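Local coordinates for protein octenoyl-CoA reductase/carboxylase (Streptomyces sp., PDB 4A0S) that catalyses the NADPH-dependent reductive carboxylation of 2-octenoyl-CoA, supplying an unusual extender unit for cinnabaramide polyketide biosynthesis, at residues Leu191-Ser199 and Val381-Pro389; Ala229-Gln239 and Lys257-Cys266. One frame throughout, in Å; residues are numbered along the deposited sequence.

How the contacts relate
Both contacts are buried, yet they join different elements. Contact 1 packs helix 193-197 against the approach to strand 384-389 and the strand itself, which lies in a mixed sheet beside strand 408-412. Contact 2 joins two successive helices of the Rossmann fold and extends at one end to the bound NADP. Neither has a hydrogen bond between its two segments: contact 1 relies on proline, methionine and the aliphatic parts of glutamates, whereas contact 2 passes from an apolar core to a polar, cofactor-binding end. The two meet directly, Tyr236 OH lying 2.5 Å from Ser199 OG and Gln239 NE2 2.7 Å from Val381 O, both probable hydrogen bonds.

Contact 1 of 2, residues Leu191-Ser199 and Val381-Pro389; sequences LTWEEAAVS and VPAMSAVYP
Pro382, in the loop leading into strand 384-389, and Met384 pack against one side of helix 193-197 in a buried helix-to-strand contact; the strand runs parallel to strand 408-412 in the mixed sheet, its axis at 126° to the helix. The ring of Pro382 fits between Leu191, whose CD2 comes within 3.6 Å of Pro382 CG, and Val198, whose CG2 lies 3.7 Å from Pro382 CB; the same proline CB also rests 3.3 Å from the backbone Glu195 O. Two residues further on, Met384 has CG anti to its backbone N (chi1 -175°) and stretches over the helix until it bends at the last bond. Its SD sits 3.3 Å from Glu194 CG, its CE meets Glu195 CG, and its CB lies against both methyls of Val198. Val387 CG2 touches Glu194 CG more loosely. A capping box, with Thr192 at the N-cap, caps the helix N-terminus: Glu195 N donates to Thr192 OG1, and Thr192 N to Glu195 OE1 at 2.8 Å, from above the carboxylate plane. The glutamate side chains thus turn CB and CG to this contact, Glu194 to Met384 and Val387, Glu195 to Pro382 and Met384, while Glu194 OE2 accepts from Gly419 N and Glu195 OE2 salt-bridges Arg428.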
loop_
_atom_site.group_PDB
_atom_site.type_symbol
_atom_site.label_atom_id
_atom_site.label_comp_id
_atom_site.label_asym_id
_atom_site.label_seq_id
_atom_site.Cartn_x
_atom_site.Cartn_y
_atom_site.Cartn_z
ATOM N N LEU A 191 18.752 -11.558 26.909
ATOM C CA LEU A 191 19.652 -12.279 26.036
ATOM C C LEU A 191 21.086 -12.111 26.478
ATOM O O LEU A 191 21.450 -11.074 27.003
ATOM C CB LEU A 191 19.535 -11.750 24.623
ATOM C CG LEU A 191 18.222 -12.031 23.891
ATOM C CD1 LEU A 191 18.340 -11.486 22.495
ATOM C CD2 LEU A 191 17.855 -13.516 23.881
ATOM N N THR A 192 21.903 -13.114 26.209
ATOM C CA THR A 192 23.322 -12.989 26.415
ATOM C C THR A 192 23.859 -12.114 25.289
ATOM O O THR A 192 23.164 -11.863 24.295
ATOM C CB THR A 192 24.019 -14.355 26.356
ATOM O OG1 THR A 192 23.914 -14.873 25.029
ATOM C CG2 THR A 192 23.401 -15.336 27.337
ATOM N N TRP A 193 25.097 -11.666 25.423
ATOM C CA TRP A 193 25.710 -10.830 24.402
ATOM C C TRP A 193 25.689 -11.494 23.044
ATOM O O TRP A 193 25.237 -10.899 22.048
ATOM C CB TRP A 193 27.138 -10.487 24.777
ATOM C CG TRP A 193 27.235 -9.695 25.991
ATOM C CD1 TRP A 193 27.761 -10.095 27.183
ATOM C CD2 TRP A 193 26.775 -8.349 26.184
ATOM N NE1 TRP A 193 27.678 -9.086 28.095
ATOM C CE2 TRP A 193 27.075 -7.999 27.513
ATOM C CE3 TRP A 193 26.149 -7.398 25.356
ATOM C CZ2 TRP A 193 26.782 -6.733 28.039
ATOM C CZ3 TRP A 193 25.856 -6.146 25.876
ATOM C CH2 TRP A 193 26.156 -5.829 27.209
ATOM N N GLU A 194 26.169 -12.735 23.008
ATOM C CA GLU A 194 26.271 -13.468 21.766
ATOM C C GLU A 194 24.877 -13.736 21.171
ATOM O O GLU A 194 24.682 -13.671 19.954
ATOM C CB GLU A 194 27.085 -14.756 21.951
ATOM C CG GLU A 194 26.526 -15.703 23.009
ATOM C CD GLU A 194 27.006 -15.397 24.425
ATOM O OE1 GLU A 194 27.398 -14.247 24.734
ATOM O OE2 GLU A 194 26.976 -16.344 25.238
ATOM N N GLU A 195 23.896 -13.995 22.025
ATOM C CA GLU A 195 22.522 -14.198 21.550
ATOM C C GLU A 195 21.952 -12.931 20.911
ATOM O O GLU A 195 21.315 -12.979 19.851
ATOM C CB GLU A 195 21.630 -14.576 22.714
ATOM C CG GLU A 195 21.736 -16.019 23.152
ATOM C CD GLU A 195 21.171 -16.215 24.542
ATOM O OE1 GLU A 195 20.581 -15.268 25.080
ATOM O OE2 GLU A 195 21.310 -17.328 25.091
ATOM N N ALA A 196 22.172 -11.810 21.586
ATOM C CA ALA A 196 21.736 -10.494 21.118
ATOM C C ALA A 196 22.428 -10.121 19.792
ATOM O O ALA A 196 21.789 -9.609 18.873
ATOM C CB ALA A 196 22.016 -9.453 22.178
ATOM N N ALA A 197 23.720 -10.438 19.696
ATOM C CA ALA A 197 24.569 -10.097 18.552
ATOM C C ALA A 197 24.199 -10.798 17.249
ATOM O O ALA A 197 24.436 -10.249 16.170
ATOM C CB ALA A 197 26.020 -10.401 18.879
ATOM N N VAL A 198 23.630 -12.001 17.342
ATOM C CA VAL A 198 23.419 -12.817 16.140
ATOM C C VAL A 198 22.280 -12.333 15.241
ATOM O O VAL A 198 22.217 -12.671 14.073
ATOM C CB VAL A 198 23.252 -14.334 16.458
ATOM C CG1 VAL A 198 24.543 -14.926 16.981
ATOM C CG2 VAL A 198 22.087 -14.586 17.419
ATOM N N SER A 199 21.421 -11.495 15.783
ATOM C CA SER A 199 20.145 -11.224 15.148
ATOM C C SER A 199 20.004 -9.994 14.265
ATOM O O SER A 199 19.325 -10.070 13.255
ATOM C CB SER A 199 19.055 -11.205 16.201
ATOM O OG SER A 199 18.938 -12.490 16.761
ATOM N N VAL A 381 13.322 -15.553 18.576
ATOM C CA VAL A 381 14.456 -15.931 19.408
ATOM C C VAL A 381 15.704 -15.969 18.547
ATOM O O VAL A 381 15.604 -16.131 17.321
ATOM C CB VAL A 381 14.239 -17.288 20.103
ATOM C CG1 VAL A 381 12.978 -17.251 21.000
ATOM C CG2 VAL A 381 14.199 -18.445 19.071
ATOM N N PRO A 382 16.882 -15.796 19.184
ATOM C CA PRO A 382 18.143 -15.762 18.454
ATOM C C PRO A 382 18.384 -17.128 17.854
ATOM O O PRO A 382 18.022 -18.135 18.452
ATOM C CB PRO A 382 19.174 -15.468 19.544
ATOM C CG PRO A 382 18.411 -14.785 20.599
ATOM C CD PRO A 382 17.077 -15.465 20.602
ATOM N N ALA A 383 18.981 -17.123 16.668
ATOM C CA ALA A 383 19.254 -18.306 15.886
ATOM C C ALA A 383 20.707 -18.725 16.102
ATOM O O ALA A 383 21.299 -19.353 15.242
ATOM C CB ALA A 383 19.006 -18.013 14.425
ATOM N N MET A 384 21.269 -18.382 17.257
ATOM C CA MET A 384 22.668 -18.707 17.517
ATOM C C MET A 384 22.810 -20.202 17.645
ATOM O O MET A 384 22.011 -20.847 18.304
ATOM C CB MET A 384 23.150 -18.020 18.779
ATOM C CG MET A 384 24.623 -18.216 19.057
ATOM S SD MET A 384 25.004 -17.365 20.567
ATOM C CE MET A 384 24.370 -18.525 21.785
ATOM N N SER A 385 23.822 -20.755 17.000
ATOM C CA SER A 385 24.055 -22.193 17.047
ATOM C C SER A 385 25.470 -22.513 17.474
ATOM O O SER A 385 25.783 -23.660 17.820
ATOM C CB SER A 385 23.804 -22.806 15.681
ATOM O OG SER A 385 24.735 -22.339 14.725
ATOM N N ALA A 386 26.328 -21.501 17.418
ATOM C CA ALA A 386 27.730 -21.670 17.748
ATOM C C ALA A 386 28.296 -20.337 18.161
ATOM O O ALA A 386 27.807 -19.287 17.749
ATOM C CB ALA A 386 28.503 -22.242 16.552
ATOM N N VAL A 387 29.310 -20.379 19.013
ATOM C CA VAL A 387 29.954 -19.168 19.465
ATOM C C VAL A 387 31.445 -19.400 19.328
ATOM O O VAL A 387 31.941 -20.459 19.684
ATOM C CB VAL A 387 29.604 -18.858 20.943
ATOM C CG1 VAL A 387 30.158 -17.505 21.343
ATOM C CG2 VAL A 387 28.099 -18.928 21.174
ATOM N N TYR A 388 32.153 -18.430 18.768
ATOM C CA TYR A 388 33.595 -18.482 18.681
ATOM C C TYR A 388 34.125 -17.244 19.350
ATOM O O TYR A 388 33.488 -16.188 19.265
ATOM C CB TYR A 388 34.040 -18.463 17.222
ATOM C CG TYR A 388 33.788 -19.742 16.509
ATOM C CD1 TYR A 388 32.518 -20.055 16.027
ATOM C CD2 TYR A 388 34.820 -20.662 16.320
ATOM C CE1 TYR A 388 32.279 -21.252 15.383
ATOM C CE2 TYR A 388 34.597 -21.857 15.672
ATOM C CZ TYR A 388 33.329 -22.147 15.206
ATOM O OH TYR A 388 33.112 -23.332 14.557
ATOM N N PRO A 389 35.287 -17.352 20.005
ATOM C CA PRO A 389 35.934 -16.135 20.441
ATOM C C PRO A 389 36.417 -15.358 19.231
ATOM O O PRO A 389 36.611 -15.930 18.136
ATOM C CB PRO A 389 37.140 -16.646 21.218
ATOM C CG PRO A 389 37.457 -17.955 20.590
ATOM C CD PRO A 389 36.120 -18.547 20.282
#

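Contact 2 of 2, residues Ala229-Gln239 and Lys257-Cys266; sequences ASGGLGSYAIQ and KEAAVRALGC. With NAP (NADP nicotinamide-adenine-dinucleotide phosphate), chain F.
Ser230 OG lies 3.0 Å from Lys257 CG, against the extended aliphatic chain that carries the lysine ammonium to NADP. There Lys257 NZ makes a hydrogen bond to O3X of the phosphate on the adenosine ribose, modelled so short that its exact length is doubtful, and it also bonds to Ser403 OG. With an alanine in its place, this phosphate would probably be left without its ammonium partner and Ser230 without the alkyl chain beside it. The pyrophosphate is held by backbone at the helix start: Gly232 N donates to NADP O1A at 2.7 Å. The next amide, Leu233 N, donates to NADP O2N at 2.8 Å. A side chain at Gly231 would collide with the cofactor, as expected of the glycine-rich loop of a Rossmann fold. Behind this shell, Gly231 O accepts Ser235 N and Ser235 OG from opposite faces of its plane, the hydroxyl at 2.6 Å. Farther down, Ile238 CD1 presses on Val261 CG1 at a tight 3.5 Å, and Leu264 CD1 is equally close to Ser235 CA. A Schellman motif with Gly265 at positive phi (84°) ends the second helix, and just beyond it Cys266 CB lies against Ile238 CG2. Helices 232-243 and 255-263 follow strands 223-226 and 247-252 in consecutive beta-alpha-beta units, and Ala229, Val261 and Cys266 all rest on Ala250 of strand 247-252.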
loop_
_atom_site.group_PDB
_atom_site.type_symbol
_atom_site.label_atom_id
_atom_site.label_comp_id
_atom_site.label_asym_id
_atom_site.label_seq_id
_atom_site.Cartn_x
_atom_site.Cartn_y
_atom_site.Cartn_z
ATOM N N ALA A 229 16.878 -22.283 4.216
ATOM C CA ALA A 229 16.065 -21.942 5.380
ATOM C C ALA A 229 16.769 -22.103 6.725
ATOM O O ALA A 229 16.373 -21.487 7.699
ATOM C CB ALA A 229 14.767 -22.726 5.370
ATOM N N SER A 230 17.793 -22.944 6.783
ATOM C CA SER A 230 18.453 -23.227 8.062
ATOM C C SER A 230 19.543 -22.219 8.399
ATOM O O SER A 230 20.063 -22.206 9.531
ATOM C CB SER A 230 19.059 -24.637 8.057
ATOM O OG SER A 230 20.134 -24.692 7.140
ATOM N N GLY A 231 19.882 -21.370 7.427
ATOM C CA GLY A 231 20.924 -20.352 7.631
ATOM C C GLY A 231 20.460 -19.153 8.438
ATOM O O GLY A 231 19.397 -19.190 9.044
ATOM N N GLY A 232 21.278 -18.098 8.446
ATOM C CA GLY A 232 21.018 -16.908 9.237
ATOM C C GLY A 232 19.696 -16.249 8.871
ATOM O O GLY A 232 18.849 -16.030 9.725
ATOM N N LEU A 233 19.498 -15.966 7.595
ATOM C CA LEU A 233 18.242 -15.380 7.160
ATOM C C LEU A 233 17.056 -16.296 7.361
ATOM O O LEU A 233 16.020 -15.869 7.892
ATOM C CB LEU A 233 18.295 -15.024 5.686
ATOM C CG LEU A 233 19.118 -13.812 5.306
ATOM C CD1 LEU A 233 19.136 -13.762 3.790
ATOM C CD2 LEU A 233 18.519 -12.534 5.939
ATOM N N GLY A 234 17.200 -17.542 6.920
ATOM C CA GLY A 234 16.083 -18.492 6.955
ATOM C C GLY A 234 15.644 -18.745 8.374
ATOM O O GLY A 234 14.453 -18.856 8.665
ATOM N N SER A 235 16.609 -18.814 9.282
ATOM C CA SER A 235 16.314 -19.103 10.670
ATOM C C SER A 235 15.446 -18.042 11.295
ATOM O O SER A 235 14.708 -18.320 12.239
ATOM C CB SER A 235 17.596 -19.255 11.471
ATOM O OG SER A 235 18.258 -20.446 11.078
ATOM N N TYR A 236 15.531 -16.826 10.787
ATOM C CA TYR A 236 14.617 -15.777 11.256
ATOM C C TYR A 236 13.365 -15.689 10.434
ATOM O O TYR A 236 12.285 -15.473 10.988
ATOM C CB TYR A 236 15.312 -14.430 11.319
ATOM C CG TYR A 236 16.366 -14.433 12.384
ATOM C CD1 TYR A 236 16.016 -14.523 13.733
ATOM C CD2 TYR A 236 17.717 -14.367 12.050
ATOM C CE1 TYR A 236 17.001 -14.541 14.736
ATOM C CE2 TYR A 236 18.705 -14.387 13.033
ATOM C CZ TYR A 236 18.337 -14.479 14.366
ATOM O OH TYR A 236 19.300 -14.489 15.338
ATOM N N ALA A 237 13.512 -15.858 9.125
ATOM C CA ALA A 237 12.371 -15.875 8.221
ATOM C C ALA A 237 11.352 -16.872 8.749
ATOM O O ALA A 237 10.169 -16.558 8.870
ATOM C CB ALA A 237 12.812 -16.241 6.817
ATOM N N ILE A 238 11.821 -18.063 9.103
ATOM C CA ILE A 238 10.935 -19.083 9.675
ATOM C C ILE A 238 10.147 -18.541 10.862
ATOM O O ILE A 238 8.945 -18.759 10.979
ATOM C CB ILE A 238 11.728 -20.336 10.125
ATOM C CG1 ILE A 238 12.155 -21.138 8.905
ATOM C CG2 ILE A 238 10.899 -21.190 11.106
ATOM C CD1 ILE A 238 13.350 -22.043 9.167
ATOM N N GLN A 239 10.836 -17.829 11.741
ATOM C CA GLN A 239 10.210 -17.350 12.954
ATOM C C GLN A 239 9.204 -16.254 12.681
ATOM O O GLN A 239 8.123 -16.243 13.273
ATOM C CB GLN A 239 11.265 -16.871 13.913
ATOM C CG GLN A 239 12.156 -17.988 14.377
ATOM C CD GLN A 239 12.959 -17.535 15.536
ATOM O OE1 GLN A 239 12.416 -17.292 16.611
ATOM N NE2 GLN A 239 14.242 -17.324 15.312
ATOM N N LYS A 257 20.294 -29.677 8.147
ATOM C CA LYS A 257 19.640 -28.403 7.947
ATOM C C LYS A 257 18.133 -28.535 8.147
ATOM O O LYS A 257 17.506 -27.651 8.725
ATOM C CB LYS A 257 20.004 -27.838 6.582
ATOM C CG LYS A 257 21.440 -27.328 6.546
ATOM C CD LYS A 257 21.901 -27.015 5.157
ATOM C CE LYS A 257 23.230 -26.292 5.210
ATOM N NZ LYS A 257 23.762 -26.074 3.853
ATOM N N GLU A 258 17.549 -29.641 7.695
ATOM C CA GLU A 258 16.160 -29.923 8.040
ATOM C C GLU A 258 15.962 -29.961 9.557
ATOM O O GLU A 258 15.007 -29.387 10.093
ATOM C CB GLU A 258 15.684 -31.238 7.436
ATOM C CG GLU A 258 14.364 -31.697 8.074
ATOM C CD GLU A 258 13.635 -32.728 7.269
ATOM O OE1 GLU A 258 14.223 -33.246 6.303
ATOM O OE2 GLU A 258 12.473 -33.018 7.615
ATOM N N ALA A 259 16.859 -30.651 10.251
ATOM C CA ALA A 259 16.771 -30.729 11.702
ATOM C C ALA A 259 16.779 -29.318 12.288
ATOM O O ALA A 259 15.992 -29.003 13.188
ATOM C CB ALA A 259 17.889 -31.562 12.249
ATOM N N ALA A 260 17.658 -28.468 11.758
ATOM C CA ALA A 260 17.757 -27.077 12.206
ATOM C C ALA A 260 16.432 -26.339 12.049
ATOM O O ALA A 260 15.939 -25.718 12.998
ATOM C CB ALA A 260 18.857 -26.368 11.441
ATOM N N VAL A 261 15.838 -26.424 10.866
ATOM C CA VAL A 261 14.570 -25.712 10.628
ATOM C C VAL A 261 13.413 -26.334 11.418
ATOM O O VAL A 261 12.479 -25.638 11.805
ATOM C CB VAL A 261 14.192 -25.598 9.127
ATOM C CG1 VAL A 261 15.259 -24.856 8.342
ATOM C CG2 VAL A 261 13.941 -26.968 8.509
ATOM N N ARG A 262 13.470 -27.635 11.675
ATOM C CA ARG A 262 12.413 -28.239 12.479
ATOM C C ARG A 262 12.524 -27.750 13.905
ATOM O O ARG A 262 11.519 -27.505 14.557
ATOM C CB ARG A 262 12.472 -29.758 12.415
ATOM C CG ARG A 262 12.116 -30.265 11.073
ATOM C CD ARG A 262 11.978 -31.760 11.060
ATOM N NE ARG A 262 11.421 -32.138 9.777
ATOM C CZ ARG A 262 10.126 -32.089 9.485
ATOM N NH1 ARG A 262 9.249 -31.700 10.398
ATOM N NH2 ARG A 262 9.710 -32.429 8.270
ATOM N N ALA A 263 13.761 -27.569 14.376
ATOM C CA ALA A 263 14.009 -27.066 15.728
ATOM C C ALA A 263 13.484 -25.645 15.907
ATOM O O ALA A 263 13.197 -25.213 17.030
ATOM C CB ALA A 263 15.502 -27.138 16.058
ATOM N N LEU A 264 13.368 -24.920 14.793
ATOM C CA LEU A 264 12.724 -23.612 14.770
ATOM C C LEU A 264 11.210 -23.721 14.565
ATOM O O LEU A 264 10.512 -22.710 14.450
ATOM C CB LEU A 264 13.333 -22.759 13.659
ATOM C CG LEU A 264 14.836 -22.494 13.763
ATOM C CD1 LEU A 264 15.335 -21.937 12.441
ATOM C CD2 LEU A 264 15.154 -21.537 14.874
ATOM N N GLY A 265 10.696 -24.941 14.507
ATOM C CA GLY A 265 9.259 -25.124 14.385
ATOM C C GLY A 265 8.744 -25.031 12.965
ATOM O O GLY A 265 7.525 -24.925 12.739
ATOM N N CYS A 266 9.659 -25.071 11.998
ATOM C CA CYS A 266 9.252 -25.256 10.617
ATOM C C CYS A 266 9.106 -26.741 10.348
ATOM O O CYS A 266 10.112 -27.437 10.143
ATOM C CB CYS A 266 10.299 -24.695 9.674
ATOM S SG CYS A 266 9.679 -24.650 8.007
HETATM P PA NAP F . 23.910 -18.409 5.676
HETATM O O1A NAP F . 23.681 -18.327 7.231
HETATM O O2A NAP F . 25.171 -19.077 5.215
HETATM O O5B NAP F . 22.705 -19.184 5.115
HETATM C C5B NAP F . 22.600 -19.273 3.708
HETATM C C4B NAP F . 21.794 -20.527 3.412
HETATM O O4B NAP F . 21.660 -20.569 1.985
HETATM C C3B NAP F . 22.509 -21.826 3.844
HETATM O O3B NAP F . 21.726 -22.367 4.889
HETATM C C2B NAP F . 22.345 -22.762 2.657
HETATM O O2B NAP F . 21.125 -23.497 2.717
HETATM C C1B NAP F . 22.258 -21.849 1.487
HETATM N N9A NAP F . 23.640 -21.546 1.035
HETATM C C8A NAP F . 24.768 -21.445 1.756
HETATM N N7A NAP F . 25.798 -21.117 0.965
HETATM C C5A NAP F . 25.298 -21.014 -0.258
HETATM C C6A NAP F . 25.875 -20.733 -1.471
HETATM N N6A NAP F . 27.177 -20.460 -1.538
HETATM N N1A NAP F . 25.097 -20.706 -2.542
HETATM C C2A NAP F . 23.790 -20.940 -2.462
HETATM N N3A NAP F . 23.201 -21.239 -1.326
HETATM C C4A NAP F . 23.944 -21.275 -0.216
HETATM O O3 NAP F . 23.847 -16.948 5.024
HETATM P PN NAP F . 22.667 -15.896 5.318
HETATM O O1N NAP F . 23.264 -15.053 6.500
HETATM O O2N NAP F . 21.309 -16.522 5.496
HETATM O O5D NAP F . 22.804 -15.051 3.971
HETATM C C5D NAP F . 22.340 -15.707 2.795
HETATM C C4D NAP F . 22.536 -14.714 1.686
HETATM O O4D NAP F . 21.762 -13.521 2.061
HETATM C C3D NAP F . 23.982 -14.234 1.550
HETATM O O3D NAP F . 24.160 -14.131 0.122
HETATM C C2D NAP F . 23.988 -12.872 2.209
HETATM O O2D NAP F . 25.002 -12.009 1.644
HETATM C C1D NAP F . 22.627 -12.394 1.743
HETATM N N1N NAP F . 22.150 -11.476 2.750
HETATM C C2N NAP F . 21.667 -10.263 2.308
HETATM C C3N NAP F . 21.211 -9.414 3.276
HETATM C C7N NAP F . 20.707 -8.107 2.800
HETATM O O7N NAP F . 20.598 -7.847 1.597
HETATM N N7N NAP F . 20.451 -7.284 3.780
HETATM C C4N NAP F . 21.224 -9.741 4.635
HETATM C C5N NAP F . 21.693 -10.960 5.091
HETATM C C6N NAP F . 22.156 -11.843 4.129
HETATM P P2B NAP F . 21.055 -24.785 1.755
HETATM O O1X NAP F . 19.791 -25.492 2.503
HETATM O O2X NAP F . 20.654 -24.360 0.254
HETATM O O3X NAP F . 22.414 -25.406 1.969
#